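Local coordinates for translation initiation factor eIF2B subunit gamma (Schizosaccharomyces pombe, PDB 5B04), which acts as a component of the eIF2B complex, which catalyses the exchange of GDP for GTP on the gamma subunit of initiation factor eIF2, at residues M361-T366 / I379-V384; S394-N399 / C411-G416. The protein carries 3 engineered substitutions. All coordinates share one frame; numbering follows the deposited sequence.

Contact 1 (M361-T366 / I379-V384); sequences MVNEGT and IGKNCV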
loop_
_atom_site.group_PDB
_atom_site.type_symbol
_atom_site.label_atom_id
_atom_site.label_comp_id
_atom_site.label_asym_id
_atom_site.label_seq_id
_atom_site.Cartn_x
_atom_site.Cartn_y
_atom_site.Cartn_z
ATOM N N MET E 361 66.943 9.535 28.594
ATOM C CA MET E 361 67.621 9.085 27.410
ATOM C C MET E 361 69.092 9.385 27.410
ATOM O O MET E 361 69.513 10.476 27.714
ATOM C CB MET E 361 67.002 9.717 26.179
ATOM C CG MET E 361 65.540 10.044 26.309
ATOM S SD MET E 361 64.977 10.790 24.793
ATOM C CE MET E 361 64.482 9.320 23.939
ATOM N N VAL E 362 69.867 8.377 27.072
ATOM C CA VAL E 362 71.293 8.496 26.951
ATOM C C VAL E 362 71.685 7.851 25.644
ATOM O O VAL E 362 71.198 6.787 25.324
ATOM C CB VAL E 362 71.940 7.717 28.072
ATOM C CG1 VAL E 362 71.355 6.324 28.099
ATOM C CG2 VAL E 362 73.436 7.675 27.891
ATOM N N ASN E 363 72.568 8.477 24.887
ATOM C CA ASN E 363 72.881 7.976 23.557
ATOM C C ASN E 363 73.989 6.969 23.461
ATOM O O ASN E 363 74.403 6.411 24.450
ATOM C CB ASN E 363 73.126 9.093 22.565
ATOM C CG ASN E 363 72.447 8.834 21.249
ATOM O OD1 ASN E 363 71.874 7.781 21.037
ATOM N ND2 ASN E 363 72.507 9.795 20.361
ATOM N N GLU E 364 74.412 6.708 22.233
ATOM C CA GLU E 364 75.454 5.741 21.925
ATOM C C GLU E 364 76.889 6.120 22.256
ATOM O O GLU E 364 77.252 7.285 22.325
ATOM C CB GLU E 364 75.372 5.371 20.461
ATOM C CG GLU E 364 73.967 5.043 20.013
ATOM C CD GLU E 364 73.833 5.048 18.513
ATOM O OE1 GLU E 364 74.870 5.033 17.825
ATOM O OE2 GLU E 364 72.688 5.074 18.025
ATOM N N GLY E 365 77.695 5.087 22.439
ATOM C CA GLY E 365 79.114 5.181 22.740
ATOM C C GLY E 365 79.405 5.864 24.063
ATOM O O GLY E 365 80.547 5.888 24.526
ATOM N N THR E 366 78.363 6.423 24.671
ATOM C CA THR E 366 78.491 7.174 25.915
ATOM C C THR E 366 78.678 6.271 27.124
ATOM O O THR E 366 77.740 5.616 27.575
ATOM C CB THR E 366 77.257 8.067 26.157
ATOM O OG1 THR E 366 77.232 9.121 25.187
ATOM C CG2 THR E 366 77.295 8.674 27.555
ATOM N N ILE E 379 71.088 12.556 27.532
ATOM C CA ILE E 379 72.529 12.551 27.306
ATOM C C ILE E 379 72.870 12.205 25.857
ATOM O O ILE E 379 72.350 11.239 25.300
ATOM C CB ILE E 379 73.239 11.558 28.245
ATOM C CG1 ILE E 379 72.861 11.843 29.700
ATOM C CG2 ILE E 379 74.747 11.623 28.058
ATOM C CD1 ILE E 379 73.610 11.000 30.708
ATOM N N GLY E 380 73.753 13.001 25.259
ATOM C CA GLY E 380 74.123 12.838 23.865
ATOM C C GLY E 380 74.974 11.618 23.565
ATOM O O GLY E 380 74.972 10.641 24.313
ATOM N N LYS E 381 75.715 11.687 22.462
ATOM C CA LYS E 381 76.451 10.537 21.952
ATOM C C LYS E 381 77.916 10.536 22.396
ATOM O O LYS E 381 78.533 11.592 22.525
ATOM C CB LYS E 381 76.358 10.502 20.424
ATOM C CG LYS E 381 76.173 9.108 19.844
ATOM C CD LYS E 381 75.677 9.135 18.405
ATOM C CE LYS E 381 76.170 10.360 17.653
ATOM N NZ LYS E 381 75.444 10.534 16.365
ATOM N N ASN E 382 78.452 9.332 22.596
ATOM C CA ASN E 382 79.800 9.076 23.129
ATOM C C ASN E 382 80.313 10.103 24.148
ATOM O O ASN E 382 81.340 10.752 23.946
ATOM C CB ASN E 382 80.807 8.910 21.975
ATOM C CG ASN E 382 80.961 10.156 21.121
ATOM O OD1 ASN E 382 81.956 10.872 21.231
ATOM N ND2 ASN E 382 79.997 10.403 20.242
ATOM N N CYS E 383 79.593 10.216 25.259
ATOM C CA CYS E 383 79.981 11.088 26.362
ATOM C C CYS E 383 80.683 10.300 27.466
ATOM O O CYS E 383 80.623 9.072 27.497
ATOM C CB CYS E 383 78.755 11.807 26.930
ATOM S SG CYS E 383 77.994 12.990 25.806
ATOM N N VAL E 384 81.348 11.011 28.372
ATOM C CA VAL E 384 82.029 10.370 29.491
ATOM C C VAL E 384 81.600 10.972 30.823
ATOM O O VAL E 384 81.788 12.162 31.069
ATOM C CB VAL E 384 83.560 10.479 29.369
ATOM C CG1 VAL E 384 84.233 9.917 30.615
ATOM C CG2 VAL E 384 84.050 9.763 28.123
#

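Contact 2 (S394-N399 / C411-G416); sequences SILMDN and CIVASG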
loop_
_atom_site.group_PDB
_atom_site.type_symbol
_atom_site.label_atom_id
_atom_site.label_comp_id
_atom_site.label_asym_id
_atom_site.label_seq_id
_atom_site.Cartn_x
_atom_site.Cartn_y
_atom_site.Cartn_z
ATOM N N SER E 394 68.675 17.737 33.378
ATOM C CA SER E 394 69.661 18.330 32.489
ATOM C C SER E 394 69.628 17.728 31.092
ATOM O O SER E 394 69.020 16.686 30.863
ATOM C CB SER E 394 71.062 18.185 33.082
ATOM O OG SER E 394 71.198 18.969 34.253
ATOM N N ILE E 395 70.261 18.396 30.153
ATOM C CA ILE E 395 70.395 17.859 28.828
ATOM C C ILE E 395 71.844 17.875 28.417
ATOM O O ILE E 395 72.500 18.887 28.515
ATOM C CB ILE E 395 69.614 18.699 27.841
ATOM C CG1 ILE E 395 68.145 18.658 28.182
ATOM C CG2 ILE E 395 69.797 18.167 26.448
ATOM C CD1 ILE E 395 67.480 19.980 27.949
ATOM N N LEU E 396 72.338 16.755 27.927
ATOM C CA LEU E 396 73.712 16.695 27.497
ATOM C C LEU E 396 73.826 16.304 26.056
ATOM O O LEU E 396 73.324 15.285 25.639
ATOM C CB LEU E 396 74.468 15.689 28.329
ATOM C CG LEU E 396 74.480 15.938 29.820
ATOM C CD1 LEU E 396 75.202 14.791 30.475
ATOM C CD2 LEU E 396 75.198 17.238 30.097
ATOM N N MET E 397 74.560 17.099 25.311
ATOM C CA MET E 397 74.704 16.907 23.898
ATOM C C MET E 397 75.781 15.892 23.622
ATOM O O MET E 397 76.158 15.149 24.498
ATOM C CB MET E 397 75.043 18.219 23.247
ATOM C CG MET E 397 74.237 19.355 23.808
ATOM S SD MET E 397 73.537 20.274 22.453
ATOM C CE MET E 397 73.491 21.910 23.132
ATOM N N ASP E 398 76.207 15.799 22.376
ATOM C CA ASP E 398 77.174 14.804 21.973
ATOM C C ASP E 398 78.544 14.996 22.574
ATOM O O ASP E 398 79.001 16.110 22.755
ATOM C CB ASP E 398 77.324 14.832 20.466
ATOM C CG ASP E 398 76.031 15.003 19.771
ATOM O OD1 ASP E 398 75.208 14.088 19.865
ATOM O OD2 ASP E 398 75.836 16.047 19.135
ATOM N N ASN E 399 79.190 13.885 22.886
ATOM C CA ASN E 399 80.617 13.854 23.164
ATOM C C ASN E 399 81.127 14.883 24.153
ATOM O O ASN E 399 82.031 15.651 23.872
ATOM C CB ASN E 399 81.466 13.776 21.898
ATOM C CG ASN E 399 81.319 14.980 21.021
ATOM O OD1 ASN E 399 81.220 16.099 21.498
ATOM N ND2 ASN E 399 81.321 14.757 19.722
ATOM N N CYS E 411 70.480 21.823 34.280
ATOM C CA CYS E 411 71.379 22.547 33.385
ATOM C C CYS E 411 71.240 22.125 31.928
ATOM O O CYS E 411 70.675 21.079 31.621
ATOM C CB CYS E 411 72.831 22.357 33.828
ATOM S SG CYS E 411 73.301 23.314 35.282
ATOM N N ILE E 412 71.758 22.954 31.030
ATOM C CA ILE E 412 71.870 22.587 29.626
ATOM C C ILE E 412 73.329 22.682 29.206
ATOM O O ILE E 412 73.922 23.760 29.233
ATOM C CB ILE E 412 71.013 23.485 28.717
ATOM C CG1 ILE E 412 69.551 23.467 29.167
ATOM C CG2 ILE E 412 71.132 23.037 27.268
ATOM C CD1 ILE E 412 68.657 24.377 28.354
ATOM N N VAL E 413 73.893 21.565 28.781
ATOM C CA VAL E 413 75.291 21.532 28.420
ATOM C C VAL E 413 75.498 21.256 26.958
ATOM O O VAL E 413 75.105 20.225 26.465
ATOM C CB VAL E 413 75.989 20.408 29.165
ATOM C CG1 VAL E 413 77.462 20.410 28.847
ATOM C CG2 VAL E 413 75.772 20.552 30.650
ATOM N N ALA E 414 76.191 22.159 26.290
ATOM C CA ALA E 414 76.424 22.071 24.864
ATOM C C ALA E 414 77.406 20.990 24.506
ATOM O O ALA E 414 78.053 20.459 25.377
ATOM C CB ALA E 414 76.966 23.379 24.349
ATOM N N SER E 415 77.471 20.605 23.238
ATOM C CA SER E 415 78.401 19.552 22.845
ATOM C C SER E 415 79.862 19.927 22.886
ATOM O O SER E 415 80.207 21.092 22.755
ATOM C CB SER E 415 78.054 18.994 21.471
ATOM O OG SER E 415 78.974 17.976 21.112
ATOM N N GLY E 416 80.712 18.928 23.080
ATOM C CA GLY E 416 82.131 19.129 23.280
ATOM C C GLY E 416 82.601 20.012 24.418
ATOM O O GLY E 416 83.522 20.797 24.260
#

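Contact 1 (M361-T366 / I379-V384)
Thr366 and Cys383 meet through a hydroxyl that works both ways. Thr366 OG1 accepts the backbone N-H of Cys383 at 2.6 Å from Cys383 N, a nearly straight bond (164°), and donates to Gly380 O at 2.9 Å, approaching that carbonyl from 33° outside its plane. With OG1 set beside its own backbone N (chi1 -69°), the methyl CG2 is left to pack on Cys383 CB at 3.5 Å and to touch the CG2 of Ile379. Replacing Thr366 by alanine is likely to leave Cys383 N without its acceptor and Gly380 O with the weak Asn363 N bond alone among the bonds described here, and to open a gap beside Cys383 CB.

The rest of the polar pairing is backbone. Ile379 N gives its hydrogen to Met361 O (2.6 Å). Asn363 N is shared less well, weakly bonded to Ile379 O at 2.8 Å and to Gly380 O at 3.3 Å, while Asn382 N donates to Glu364 O in a bond whose modelled length is doubtful. Val362 and Ile379 lie alongside each other, Val362 CG2 against Ile379 CB at 3.9 Å. Asn363 and Lys381 also run side by side, the amide ND2 resting on the lysine CG and CD.

Asn69 adds a weak bond to Ile379 O and touches Met361. Segment 361-366 lies in the loop between strands 356-358 and 367-368; segment 379-384 leads from strand 378-379 into strand 384-385. Loops from successive coils of the left-handed beta helix thus stack here, joined by a single bridge at Val362 and Ile379.

Contact 2 (S394-N399 / C411-G416)
This is a buried parallel strand pairing between successive coils of the beta-helical domain, strand 395-396 beside 412-413, with the turn that follows each strand stacked as well. The two segments run within 5° of each other. Ile395 N donates to Cys411 O at 3.1 Å, and Ile395 O receives Val413 N at 3.0 Å in a bond almost collinear with the carbonyl. Before the strands, a side chain extends the pattern: Ser394 OG, turned beside its own backbone N (chi1 -67°), accepts Cys411 N at 2.9 Å and is also bonded to Ser392 O.

Side chains leave the sheet alternately. Ile395 and Ile412 share one face, with Ile395 CD1 4.2 Å from Ile412 CG1, and helix 332-338 covers them, Asn333 touching both and Ile336 touching Ile395. Leu396 and Val413 share the other face, lying side by side, the leucine CD2 reaching Val413 CB and CG2; Val413 also touches Ile400. Past the strands, Met397 bends at chi2 and chi3 so that its CE lies against Ala414 CA at 3.4 Å, and the same residue packs on Pro66.

In the turns, Ser415 OG donates to Asp398 O, though the modelled length is doubtful, and Gly416 N makes weak bonds to Asp398 O and to Asn399 OD1 at 3.3 Å. Asn399 and Gly416 both have positive phi, so the two corners bend alike. Short parallel strands with like residues stacked coil upon coil, separated by tight turns, are the signature of the left-handed beta helix of hexapeptide-repeat proteins.

How the contacts relate
Both contacts stack one coil of the beta helix on the next, contact 1 coming earlier in the chain, with centres about 10 Å apart. Gly365, Asn382, Asn399 and Gly416 recur every 17 residues, all with positive phi, and their turns stack in one column. Contact 2 is buried and rests on regular parallel strand pairing with aliphatic side chains stacked on each face. Contact 1 is partly exposed, has a single bridge, and depends more on a threonine hydroxyl and turn backbone. They join directly where Lys381 O probably accepts Asn399 N and the thiol of Cys383 packs on Met397 O.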